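Local coordinates for protein bifunctional endo-1,4-beta-xylanase A (Neocallimastix patriciarum, PDB 2VG9) that hydrolyses internal beta-1,4 linkages of the xylan backbone, acting as a family 11 endo-1,4-beta-xylanase with a beta jelly-roll fold, at residues F3-G8 and I23-G28; G30-G35 and F53-G58; V48-F53 and G200-G205; R92-G97 and E111-E116. One frame throughout, in Å; residues are numbered along the deposited sequence.

Contact 1 (F3-G8 and I23-G28); sequences FTVGNG and IWTNGG
Val5 and Ile23 meet tip to tip between two layers of the jelly roll, strand 2-5 belonging to one sheet and strand 19-26 to the other. The short segments run almost the same way, 14° apart, with their axes 7.2 Å from each other, so side chains rather than backbones fill the interval. Val5 CG2 presses on Ile23 CD1 at 3.7 Å, while Val5 CG1 rests near Ile23 CG2. With its CG1 anti to the backbone N (chi1 -178°), Ile23 sends an extended arm up to Val5 and leaves CG2 for Phe3 CB, 4.1 Å away. Thr25 turns its methyl, CG2, to Val5 CG2 at 3.7 Å and gives its hydroxyl to the backbone O of Asn52, a division that suits threonine in a half-apolar place. With alanine at Ile23, the loss of CG1, CG2 and CD1 would probably open a gap opposite Val5 and remove the contact Phe3 CB makes across the two segments. Nearer solvent the contact thins to backbone: Gly6 CA approaches Gly28 O at 3.3 Å in a C-H...O contact, and any CB on Gly6 would collide with that oxygen. The loop beyond, Asn7 and Gly8, is exposed. As no conventional hydrogen bond spans the two segments, their cohesion comes chiefly from the branched apolar groups inside, while backbone bonds of Phe3, Val5 and Trp24 go to neighbouring strands.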
loop_
_atom_site.group_PDB
_atom_site.type_symbol
_atom_site.label_atom_id
_atom_site.label_comp_id
_atom_site.label_asym_id
_atom_site.label_seq_id
_atom_site.Cartn_x
_atom_site.Cartn_y
_atom_site.Cartn_z
ATOM N N PHE A 3 11.601 9.696 11.900
ATOM C CA PHE A 3 11.123 8.632 12.768
ATOM C C PHE A 3 11.877 7.360 12.411
ATOM O O PHE A 3 11.887 6.979 11.234
ATOM C CB PHE A 3 9.638 8.416 12.541
ATOM C CG PHE A 3 8.818 9.628 12.878
ATOM C CD1 PHE A 3 8.521 9.925 14.211
ATOM C CD2 PHE A 3 8.382 10.495 11.873
ATOM C CE1 PHE A 3 7.796 11.077 14.534
ATOM C CE2 PHE A 3 7.646 11.628 12.188
ATOM C CZ PHE A 3 7.343 11.911 13.521
ATOM N N THR A 4 12.508 6.746 13.419
ATOM C CA THR A 4 13.429 5.631 13.221
ATOM C C THR A 4 12.854 4.381 13.863
ATOM O O THR A 4 12.276 4.450 14.951
ATOM C CB THR A 4 14.836 5.941 13.769
ATOM O OG1 THR A 4 15.369 7.064 13.062
ATOM C CG2 THR A 4 15.807 4.756 13.539
ATOM N N VAL A 5 12.989 3.246 13.182
ATOM C CA VAL A 5 12.525 1.981 13.738
ATOM C C VAL A 5 13.643 0.916 13.734
ATOM O O VAL A 5 14.592 0.991 12.936
ATOM C CB VAL A 5 11.229 1.449 13.034
ATOM C CG1 VAL A 5 10.028 2.397 13.274
ATOM C CG2 VAL A 5 11.486 1.207 11.517
ATOM N N GLY A 6 13.518 -0.057 14.634
ATOM C CA GLY A 6 14.477 -1.146 14.743
ATOM C C GLY A 6 15.621 -0.876 15.699
ATOM O O GLY A 6 16.585 -1.655 15.758
ATOM N N ASN A 7 15.518 0.228 16.437
ATOM C CA ASN A 7 16.551 0.653 17.388
ATOM C C ASN A 7 15.960 0.982 18.774
ATOM O O ASN A 7 16.407 1.911 19.448
ATOM C CB ASN A 7 17.340 1.850 16.831
ATOM C CG ASN A 7 18.173 1.491 15.594
ATOM O OD1 ASN A 7 19.001 0.566 15.627
ATOM N ND2 ASN A 7 17.957 2.232 14.485
ATOM N N GLY A 8 14.972 0.192 19.193
ATOM C CA GLY A 8 14.235 0.443 20.437
ATOM C C GLY A 8 12.720 0.460 20.259
ATOM O O GLY A 8 11.990 -0.190 21.013
ATOM N N ILE A 23 5.440 3.980 9.957
ATOM C CA ILE A 23 6.648 3.184 9.676
ATOM C C ILE A 23 6.685 2.040 10.696
ATOM O O ILE A 23 6.330 2.247 11.871
ATOM C CB ILE A 23 7.948 4.053 9.727
ATOM C CG1 ILE A 23 9.170 3.192 9.386
ATOM C CG2 ILE A 23 8.035 4.883 11.102
ATOM C CD1 ILE A 23 10.444 3.899 9.196
ATOM N N TRP A 24 7.066 0.838 10.247
ATOM C CA TRP A 24 7.093 -0.334 11.119
ATOM C C TRP A 24 8.165 -1.295 10.630
ATOM O O TRP A 24 8.489 -1.334 9.426
ATOM C CB TRP A 24 5.703 -0.997 11.161
ATOM C CG TRP A 24 5.665 -2.382 11.745
ATOM C CD1 TRP A 24 5.355 -2.741 13.031
ATOM C CD2 TRP A 24 5.945 -3.603 11.046
ATOM N NE1 TRP A 24 5.450 -4.103 13.173
ATOM C CE2 TRP A 24 5.798 -4.654 11.965
ATOM C CE3 TRP A 24 6.322 -3.898 9.739
ATOM C CZ2 TRP A 24 6.000 -5.985 11.606
ATOM C CZ3 TRP A 24 6.530 -5.207 9.387
ATOM C CH2 TRP A 24 6.371 -6.238 10.320
ATOM N N THR A 25 8.735 -2.059 11.559
ATOM C CA THR A 25 9.641 -3.153 11.186
ATOM C C THR A 25 9.494 -4.336 12.130
ATOM O O THR A 25 9.049 -4.199 13.254
ATOM C CB THR A 25 11.134 -2.707 11.075
ATOM O OG1 THR A 25 11.896 -3.749 10.427
ATOM C CG2 THR A 25 11.715 -2.393 12.472
ATOM N N ASN A 26 9.788 -5.521 11.618
ATOM C CA ASN A 26 10.071 -6.660 12.453
ATOM C C ASN A 26 11.424 -7.148 12.001
ATOM O O ASN A 26 11.564 -7.674 10.882
ATOM C CB ASN A 26 9.043 -7.765 12.261
ATOM C CG ASN A 26 9.313 -8.947 13.155
ATOM O OD1 ASN A 26 8.942 -8.934 14.319
ATOM N ND2 ASN A 26 9.964 -9.974 12.615
ATOM N N GLY A 27 12.431 -6.893 12.824
ATOM C CA GLY A 27 13.751 -7.469 12.627
ATOM C C GLY A 27 14.709 -6.677 11.770
ATOM O O GLY A 27 15.853 -7.100 11.598
ATOM N N GLY A 28 14.251 -5.558 11.203
ATOM C CA GLY A 28 15.104 -4.692 10.409
ATOM C C GLY A 28 15.325 -3.370 11.126
ATOM O O GLY A 28 15.076 -3.254 12.322
#

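Contact 2 (G30-G35 and F53-G58); sequences GSMTLG and FLARRG
Arg57 NH1 is gripped by a water at 2.9 Å, which links it to the backbone of Gly35, and also by the carbonyl of Thr39. The water lies 2.6 Å from Gly35 O. These groups close one end of the space between the two sheets of the jelly-roll sandwich, strand 30-34 in one and strand 53-58 in the other, running 11° from parallel with axes 8.1 Å apart. An arginine is unusual company for such an interior, but NE and NH2 are also bonded, to the carbonyls of Ser20 and Phe19, so its buried charge is probably well compensated by oxygen dipoles. Those bonds fix the plane of the guanidinium while Leu34 lays CD2 over one of its faces, 3.8 Å from NH1 and displaced toward the rim; the two side chains cross at about a right angle. The aliphatic root of Arg57 does other work, CG meeting Met32 SD at 4.0 Å. Met32 leaves its strand extended and then folds at the thioether, with chi3 close to eclipsed (-7°), which swings CE back toward the small methyl of Ala55. Flexible methionine fits here between a short residue and a long one. At the other end the Phe53 ring, stacked on Trp44 and touched by Ile23, occupies the interval, its CE1 lying 3.7 Å from Gly30 CA; a CB on that glycine would fall only 2.3 Å from the same ring carbon.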
loop_
_atom_site.group_PDB
_atom_site.type_symbol
_atom_site.label_atom_id
_atom_site.label_comp_id
_atom_site.label_asym_id
_atom_site.label_seq_id
_atom_site.Cartn_x
_atom_site.Cartn_y
_atom_site.Cartn_z
ATOM N N GLY A 30 15.175 1.151 9.963
ATOM C CA GLY A 30 14.812 2.081 8.912
ATOM C C GLY A 30 14.295 3.377 9.503
ATOM O O GLY A 30 14.232 3.539 10.726
ATOM N N SER A 31 13.936 4.302 8.623
ATOM C CA SER A 31 13.446 5.575 9.050
ATOM C C SER A 31 12.572 6.184 7.972
ATOM O O SER A 31 12.622 5.772 6.816
ATOM C CB SER A 31 14.609 6.495 9.410
ATOM O OG SER A 31 15.387 6.828 8.278
ATOM N N MET A 32 11.722 7.116 8.396
ATOM C CA MET A 32 10.927 7.924 7.500
ATOM C C MET A 32 11.186 9.353 7.880
ATOM O O MET A 32 11.189 9.696 9.055
ATOM C CB MET A 32 9.427 7.622 7.650
ATOM C CG MET A 32 8.527 8.575 6.819
ATOM S SD MET A 32 6.729 8.350 7.056
ATOM C CE MET A 32 6.815 6.909 8.050
ATOM N N THR A 33 11.360 10.190 6.872
ATOM C CA THR A 33 11.489 11.649 7.063
ATOM C C THR A 33 10.300 12.261 6.373
ATOM O O THR A 33 10.146 12.094 5.169
ATOM C CB THR A 33 12.860 12.164 6.483
ATOM O OG1 THR A 33 13.941 11.505 7.188
ATOM C CG2 THR A 33 13.037 13.655 6.640
ATOM N N LEU A 34 9.453 12.961 7.122
ATOM C CA LEU A 34 8.289 13.667 6.541
ATOM C C LEU A 34 8.696 14.814 5.638
ATOM O O LEU A 34 9.720 15.432 5.871
ATOM C CB LEU A 34 7.392 14.258 7.646
ATOM C CG LEU A 34 6.888 13.354 8.749
ATOM C CD1 LEU A 34 5.954 14.136 9.689
ATOM C CD2 LEU A 34 6.204 12.099 8.178
ATOM N N GLY A 35 7.898 15.098 4.605
ATOM C CA GLY A 35 7.996 16.384 3.868
ATOM C C GLY A 35 6.625 17.032 4.017
ATOM O O GLY A 35 5.789 16.482 4.730
ATOM N N PHE A 53 9.828 -4.597 6.651
ATOM C CA PHE A 53 9.791 -3.129 6.803
ATOM C C PHE A 53 8.632 -2.565 6.008
ATOM O O PHE A 53 8.337 -3.043 4.890
ATOM C CB PHE A 53 11.097 -2.491 6.269
ATOM C CG PHE A 53 11.131 -0.983 6.330
ATOM C CD1 PHE A 53 11.505 -0.328 7.506
ATOM C CD2 PHE A 53 10.802 -0.211 5.215
ATOM C CE1 PHE A 53 11.552 1.062 7.562
ATOM C CE2 PHE A 53 10.837 1.193 5.265
ATOM C CZ PHE A 53 11.227 1.824 6.447
ATOM N N LEU A 54 8.002 -1.515 6.546
ATOM C CA LEU A 54 7.027 -0.758 5.758
ATOM C C LEU A 54 7.094 0.721 6.112
ATOM O O LEU A 54 7.379 1.070 7.265
ATOM C CB LEU A 54 5.610 -1.317 5.970
ATOM C CG LEU A 54 4.938 -1.173 7.335
ATOM C CD1 LEU A 54 4.154 0.166 7.495
ATOM C CD2 LEU A 54 4.008 -2.397 7.602
ATOM N N ALA A 55 6.846 1.575 5.113
ATOM C CA ALA A 55 6.649 3.035 5.319
ATOM C C ALA A 55 5.561 3.544 4.376
ATOM O O ALA A 55 5.612 3.330 3.148
ATOM C CB ALA A 55 7.959 3.832 5.116
ATOM N N ARG A 56 4.588 4.232 4.935
ATOM C CA ARG A 56 3.434 4.642 4.144
ATOM C C ARG A 56 2.800 5.905 4.680
ATOM O O ARG A 56 2.816 6.169 5.891
ATOM C CB ARG A 56 2.400 3.533 4.114
ATOM C CG ARG A 56 1.969 3.074 5.457
ATOM C CD ARG A 56 0.785 2.091 5.389
ATOM N NE ARG A 56 1.207 0.755 4.983
ATOM C CZ ARG A 56 1.012 -0.363 5.673
ATOM N NH1 ARG A 56 0.388 -0.359 6.848
ATOM N NH2 ARG A 56 1.453 -1.493 5.168
ATOM N N ARG A 57 2.236 6.669 3.764
ATOM C CA ARG A 57 1.497 7.898 4.069
ATOM C C ARG A 57 0.248 7.956 3.216
ATOM O O ARG A 57 0.280 7.591 2.024
ATOM C CB ARG A 57 2.361 9.123 3.766
ATOM C CG ARG A 57 3.520 9.300 4.785
ATOM C CD ARG A 57 3.897 10.737 4.888
ATOM N NE ARG A 57 2.934 11.467 5.706
ATOM C CZ ARG A 57 3.009 12.768 5.969
ATOM N NH1 ARG A 57 4.004 13.501 5.458
ATOM N NH2 ARG A 57 2.090 13.340 6.744
ATOM N N GLY A 58 -0.859 8.429 3.788
ATOM C CA GLY A 58 -2.112 8.442 3.011
ATOM C C GLY A 58 -3.241 9.236 3.620
ATOM O O GLY A 58 -3.066 9.928 4.618
HETATM O O HOH W 1 3.670 16.332 6.169
#

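Contact 3 (V48-F53 and G200-G205); sequences VNRGNF and GWQSSG
Gln202 N reaches Gly51 O over 2.7 Å and nearly straight (164° at the hydrogen), the first of three backbone hydrogen bonds across the segments; Phe53 and Gly200 exchange the other two, Phe53 N to Gly200 O at 2.9 Å and Gly200 N to Phe53 O at 2.9 Å. This is antiparallel pairing, with Asn52 and Trp201 as the following non-hydrogen-bonded pair. A type II turn from Val48 to Gly51, closed by Gly51 N to Val48 O at 2.8 Å, then doubles the chain over the indole of Trp201. Swung to the far side of CB from the backbone nitrogen (chi1 174°), that ring slides beneath the turn: the carbonyl carbon of Arg50 lies over one face, with Gln202 CG on the same side, and Gly51 O comes 3.4 Å from Trp201 CE3. At the rim, Trp201 CH2 points into the middle of the Arg50 guanidinium face, 3.7 Å from CZ, the two planes 76° apart. Asn52 closes the benzo edge, its CG lying 3.6 Å from Trp201 CE3. Replacing Trp201 with a serine would probably strip the turn of its apolar floor and set the Arg50 guanidinium free to swing. Gln202 CG lies against Val48 O, at the start of the turn. The chain turns a corner at Trp201 and Gln202, between the two sheets: strand 52-60 pairs onward with strand 19-26, the Trp201 backbone bonds to Asn90 of strand 89-100, and beyond the corner the chain joins the other sheet, Ser203 bonding to Ala46 and Ser204 to Thr84 of strand 73-86.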
loop_
_atom_site.group_PDB
_atom_site.type_symbol
_atom_site.label_atom_id
_atom_site.label_comp_id
_atom_site.label_asym_id
_atom_site.label_seq_id
_atom_site.Cartn_x
_atom_site.Cartn_y
_atom_site.Cartn_z
ATOM N N VAL A 48 17.969 -9.346 6.139
ATOM C CA VAL A 48 18.215 -10.405 7.120
ATOM C C VAL A 48 17.033 -11.384 7.063
ATOM O O VAL A 48 15.929 -11.014 6.623
ATOM C CB VAL A 48 18.354 -9.812 8.559
ATOM C CG1 VAL A 48 19.623 -8.935 8.689
ATOM C CG2 VAL A 48 17.088 -9.040 8.997
ATOM N N ASN A 49 17.250 -12.637 7.485
ATOM C CA ASN A 49 16.187 -13.609 7.525
ATOM C C ASN A 49 14.938 -13.029 8.188
ATOM O O ASN A 49 15.026 -12.453 9.267
ATOM C CB ASN A 49 16.603 -14.889 8.271
ATOM C CG ASN A 49 15.504 -15.948 8.233
ATOM O OD1 ASN A 49 15.079 -16.363 7.164
ATOM N ND2 ASN A 49 14.991 -16.332 9.401
ATOM N N ARG A 50 13.788 -13.189 7.533
ATOM C CA ARG A 50 12.511 -12.638 7.982
ATOM C C ARG A 50 12.486 -11.131 8.272
ATOM O O ARG A 50 11.537 -10.637 8.914
ATOM C CB ARG A 50 11.921 -13.449 9.152
ATOM C CG ARG A 50 11.634 -14.915 8.760
ATOM C CD ARG A 50 10.637 -15.606 9.683
ATOM N NE ARG A 50 9.259 -15.113 9.526
ATOM C CZ ARG A 50 8.387 -15.516 8.597
ATOM N NH1 ARG A 50 8.733 -16.420 7.667
ATOM N NH2 ARG A 50 7.163 -14.995 8.583
ATOM N N GLY A 51 13.498 -10.398 7.787
ATOM C CA GLY A 51 13.468 -8.931 7.850
ATOM C C GLY A 51 12.236 -8.392 7.141
ATOM O O GLY A 51 11.931 -8.791 6.004
ATOM N N ASN A 52 11.530 -7.472 7.797
ATOM C CA ASN A 52 10.283 -6.918 7.274
ATOM C C ASN A 52 10.152 -5.431 7.643
ATOM O O ASN A 52 10.373 -5.045 8.806
ATOM C CB ASN A 52 9.081 -7.754 7.778
ATOM C CG ASN A 52 7.825 -7.570 6.940
ATOM O OD1 ASN A 52 7.830 -6.886 5.907
ATOM N ND2 ASN A 52 6.729 -8.208 7.376
ATOM N N PHE A 53 9.828 -4.597 6.651
ATOM C CA PHE A 53 9.791 -3.129 6.803
ATOM C C PHE A 53 8.632 -2.565 6.008
ATOM O O PHE A 53 8.337 -3.043 4.890
ATOM C CB PHE A 53 11.097 -2.491 6.269
ATOM C CG PHE A 53 11.131 -0.983 6.330
ATOM C CD1 PHE A 53 11.505 -0.328 7.506
ATOM C CD2 PHE A 53 10.802 -0.211 5.215
ATOM C CE1 PHE A 53 11.552 1.062 7.562
ATOM C CE2 PHE A 53 10.837 1.193 5.265
ATOM C CZ PHE A 53 11.227 1.824 6.447
ATOM N N GLY A 200 9.360 -3.744 2.224
ATOM C CA GLY A 200 10.498 -4.582 1.918
ATOM C C GLY A 200 10.542 -5.824 2.795
ATOM O O GLY A 200 10.337 -5.738 4.017
ATOM N N TRP A 201 10.792 -6.970 2.163
ATOM C CA TRP A 201 10.961 -8.242 2.838
ATOM C C TRP A 201 12.372 -8.747 2.562
ATOM O O TRP A 201 12.747 -8.914 1.387
ATOM C CB TRP A 201 9.961 -9.253 2.310
ATOM C CG TRP A 201 10.147 -10.654 2.854
ATOM C CD1 TRP A 201 10.686 -11.748 2.198
ATOM C CD2 TRP A 201 9.755 -11.121 4.145
ATOM N NE1 TRP A 201 10.665 -12.854 3.022
ATOM C CE2 TRP A 201 10.084 -12.500 4.214
ATOM C CE3 TRP A 201 9.124 -10.517 5.242
ATOM C CZ2 TRP A 201 9.843 -13.263 5.354
ATOM C CZ3 TRP A 201 8.876 -11.282 6.371
ATOM C CH2 TRP A 201 9.232 -12.646 6.416
ATOM N N GLN A 202 13.159 -8.955 3.620
ATOM C CA GLN A 202 14.538 -9.468 3.477
ATOM C C GLN A 202 15.321 -8.627 2.439
ATOM O O GLN A 202 16.078 -9.143 1.621
ATOM C CB GLN A 202 14.544 -10.985 3.145
ATOM C CG GLN A 202 13.937 -11.845 4.268
ATOM C CD GLN A 202 13.875 -13.345 3.969
ATOM O OE1 GLN A 202 14.202 -13.821 2.854
ATOM N NE2 GLN A 202 13.431 -14.106 4.955
ATOM N N SER A 203 15.134 -7.318 2.499
ATOM C CA SER A 203 15.788 -6.389 1.586
ATOM C C SER A 203 16.193 -5.105 2.285
ATOM O O SER A 203 15.805 -4.859 3.438
ATOM C CB SER A 203 14.858 -6.040 0.395
ATOM O OG SER A 203 13.707 -5.337 0.848
ATOM N N SER A 204 16.956 -4.288 1.562
ATOM C CA SER A 204 17.281 -2.921 1.946
ATOM C C SER A 204 17.012 -2.015 0.760
ATOM O O SER A 204 17.119 -2.452 -0.388
ATOM C CB SER A 204 18.757 -2.846 2.355
ATOM O OG SER A 204 18.968 -3.741 3.445
ATOM N N GLY A 205 16.639 -0.762 1.013
ATOM C CA GLY A 205 16.517 0.196 -0.071
ATOM C C GLY A 205 16.118 1.586 0.378
ATOM O O GLY A 205 16.230 1.920 1.565
#

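Contact 4 (R92-G97 and E111-E116); sequences RLCVYG and EYYIIE
Val95 and Ile114 form a hydrogen-bonded antiparallel pair at the centre of two strands that run 142° apart, axes 4.4 Å from each other, with Val95 N held 2.8 Å from Ile114 O and the bond returned from Ile114 N to Val95 O. Toward Gly97 the pairing slackens on one side, Gly97 N giving Tyr112 O a weak bond. On the face bearing Tyr96, the phenol OH donates to Glu111 OE1 at 2.6 Å, using that oxygen's anti lone pair, while Gln158 from strand 153-163 bonds OE2; the carboxylate is thus fixed in rotation from two sides. A chi1 of 174° swings the Tyr96 ring away from its own amide nitrogen, and its edge turns to the face of Tyr113 in an offset T-shaped pair, centroids 5.5 Å apart. Arg92 NH1 lies over the opposite face of the Tyr113 ring, 3.4 Å from CE1, and Cys94 SG meets the edge at CD1. Strands 89-100 and 110-115 make a beta hairpin of the larger, strongly curved sheet, whose concave side forms the xylan cleft in family 11 enzymes; the polar aromatic cluster of Tyr96, Glu111 and Tyr113 is consistent with that side. The face bearing Val95, Tyr112 and Ile114 is more apolar. Val95 CB packs 3.8 Å from Ile114 CB, the branched chains side by side, and Tyr112 folds its ring over Gly97, whose CA sits 3.8 Å from the ring centroid where a CB would strike the phenol oxygen. Tyr112 OH bonds to Glu193 O, and its ring meets Phe178 of helix 174-182 edge-to-face.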
loop_
_atom_site.group_PDB
_atom_site.type_symbol
_atom_site.label_atom_id
_atom_site.label_comp_id
_atom_site.label_asym_id
_atom_site.label_seq_id
_atom_site.Cartn_x
_atom_site.Cartn_y
_atom_site.Cartn_z
ATOM N N ARG A 92 8.243 -3.461 -2.775
ATOM C CA ARG A 92 7.265 -2.924 -3.684
ATOM C C ARG A 92 6.944 -1.486 -3.323
ATOM O O ARG A 92 7.056 -1.068 -2.153
ATOM C CB ARG A 92 5.990 -3.754 -3.619
ATOM C CG ARG A 92 5.199 -3.574 -2.320
ATOM C CD ARG A 92 4.011 -4.531 -2.293
ATOM N NE ARG A 92 4.504 -5.872 -2.022
ATOM C CZ ARG A 92 3.768 -6.900 -1.606
ATOM N NH1 ARG A 92 2.455 -6.785 -1.412
ATOM N NH2 ARG A 92 4.361 -8.061 -1.398
ATOM N N LEU A 93 6.537 -0.740 -4.343
ATOM C CA LEU A 93 5.952 0.591 -4.177
ATOM C C LEU A 93 4.514 0.508 -4.718
ATOM O O LEU A 93 4.290 0.176 -5.906
ATOM C CB LEU A 93 6.759 1.611 -4.980
ATOM C CG LEU A 93 6.373 3.093 -4.962
ATOM C CD1 LEU A 93 6.539 3.657 -3.575
ATOM C CD2 LEU A 93 7.245 3.858 -6.011
ATOM N N CYS A 94 3.549 0.805 -3.848
ATOM C CA CYS A 94 2.155 0.567 -4.180
ATOM C C CYS A 94 1.184 1.525 -3.505
ATOM O O CYS A 94 1.476 2.084 -2.454
ATOM C CB CYS A 94 1.772 -0.892 -3.838
ATOM S SG CYS A 94 1.894 -1.303 -2.077
ATOM N N VAL A 95 0.012 1.699 -4.103
ATOM C CA VAL A 95 -1.119 2.292 -3.381
ATOM C C VAL A 95 -1.607 1.191 -2.455
ATOM O O VAL A 95 -1.577 -0.010 -2.823
ATOM C CB VAL A 95 -2.294 2.685 -4.303
ATOM C CG1 VAL A 95 -3.415 3.410 -3.547
ATOM C CG2 VAL A 95 -1.837 3.504 -5.506
ATOM N N TYR A 96 -2.055 1.583 -1.257
ATOM C CA TYR A 96 -2.379 0.624 -0.213
ATOM C C TYR A 96 -3.551 1.075 0.673
ATOM O O TYR A 96 -3.730 2.260 0.887
ATOM C CB TYR A 96 -1.142 0.436 0.660
ATOM C CG TYR A 96 -1.355 -0.435 1.873
ATOM C CD1 TYR A 96 -1.143 -1.822 1.812
ATOM C CD2 TYR A 96 -1.735 0.120 3.084
ATOM C CE1 TYR A 96 -1.318 -2.622 2.931
ATOM C CE2 TYR A 96 -1.937 -0.680 4.224
ATOM C CZ TYR A 96 -1.732 -2.041 4.143
ATOM O OH TYR A 96 -1.918 -2.829 5.280
ATOM N N GLY A 97 -4.333 0.125 1.182
ATOM C CA GLY A 97 -5.363 0.474 2.149
ATOM C C GLY A 97 -6.205 -0.737 2.492
ATOM O O GLY A 97 -5.825 -1.878 2.164
ATOM N N GLU A 111 -7.523 -6.113 2.391
ATOM C CA GLU A 111 -6.306 -5.295 2.285
ATOM C C GLU A 111 -5.988 -5.263 0.784
ATOM O O GLU A 111 -5.938 -6.310 0.133
ATOM C CB GLU A 111 -5.171 -5.955 3.063
ATOM C CG GLU A 111 -3.834 -5.220 3.094
ATOM C CD GLU A 111 -2.823 -5.975 3.948
ATOM O OE1 GLU A 111 -2.090 -5.333 4.724
ATOM O OE2 GLU A 111 -2.774 -7.230 3.860
ATOM N N TYR A 112 -5.831 -4.073 0.215
ATOM C CA TYR A 112 -5.682 -3.940 -1.240
ATOM C C TYR A 112 -4.335 -3.265 -1.594
ATOM O O TYR A 112 -3.767 -2.499 -0.788
ATOM C CB TYR A 112 -6.888 -3.190 -1.848
ATOM C CG TYR A 112 -6.923 -1.695 -1.538
ATOM C CD1 TYR A 112 -6.088 -0.804 -2.246
ATOM C CD2 TYR A 112 -7.775 -1.170 -0.546
ATOM C CE1 TYR A 112 -6.084 0.568 -1.989
ATOM C CE2 TYR A 112 -7.816 0.262 -0.281
ATOM C CZ TYR A 112 -6.946 1.102 -1.017
ATOM O OH TYR A 112 -6.901 2.465 -0.841
ATOM N N TYR A 113 -3.819 -3.610 -2.773
ATOM C CA TYR A 113 -2.530 -3.154 -3.274
ATOM C C TYR A 113 -2.691 -2.776 -4.740
ATOM O O TYR A 113 -3.200 -3.562 -5.559
ATOM C CB TYR A 113 -1.488 -4.268 -3.210
ATOM C CG TYR A 113 -1.217 -4.798 -1.845
ATOM C CD1 TYR A 113 -0.112 -4.375 -1.108
ATOM C CD2 TYR A 113 -2.050 -5.770 -1.299
ATOM C CE1 TYR A 113 0.121 -4.883 0.176
ATOM C CE2 TYR A 113 -1.837 -6.269 -0.048
ATOM C CZ TYR A 113 -0.757 -5.835 0.682
ATOM O OH TYR A 113 -0.590 -6.392 1.928
ATOM N N ILE A 114 -2.254 -1.577 -5.087
ATOM C CA ILE A 114 -2.132 -1.249 -6.493
ATOM C C ILE A 114 -0.640 -1.051 -6.710
ATOM O O ILE A 114 -0.079 -0.005 -6.345
ATOM C CB ILE A 114 -2.938 0.017 -6.886
ATOM C CG1 ILE A 114 -4.442 -0.203 -6.614
ATOM C CG2 ILE A 114 -2.725 0.362 -8.364
ATOM C CD1 ILE A 114 -5.215 1.100 -6.578
ATOM N N ILE A 115 0.007 -2.082 -7.265
ATOM C CA ILE A 115 1.470 -2.118 -7.244
ATOM C C ILE A 115 2.032 -1.524 -8.513
ATOM O O ILE A 115 1.846 -2.072 -9.602
ATOM C CB ILE A 115 2.021 -3.548 -7.004
ATOM C CG1 ILE A 115 1.351 -4.178 -5.773
ATOM C CG2 ILE A 115 3.548 -3.537 -6.910
ATOM C CD1 ILE A 115 1.825 -5.607 -5.437
ATOM N N GLU A 116 2.741 -0.407 -8.332
ATOM C CA GLU A 116 3.329 0.384 -9.411
ATOM C C GLU A 116 4.737 -0.052 -9.796
ATOM O O GLU A 116 5.140 0.063 -10.957
ATOM C CB GLU A 116 3.344 1.861 -8.991
ATOM C CG GLU A 116 1.954 2.405 -8.796
ATOM C CD GLU A 116 1.248 2.628 -10.154
ATOM O OE1 GLU A 116 1.545 3.651 -10.829
ATOM O OE2 GLU A 116 0.418 1.774 -10.542
#

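How the contacts relate
Contacts 1 and 2 follow each other along the chain and join the two sheets near one edge of the sandwich, their centres about 11 Å apart; strands 2-5 and 29-34 pair between them. Contact 3 brings residues 147 positions apart together at the start of strand 52-60, sharing Phe53 with contact 2, and Thr25 of contact 1 bonds to its Asn52. Contact 4, nested inside the loop that contact 3 closes, has its centre about 3 Å from the chain's and about 15 Å from that of contact 2, touched where Arg56 meets Tyr96. Contacts 1 and 2 bind the curved sheet to the second, contact 3 marks the passage between them, and contact 4 lies by the probable xylan cleft.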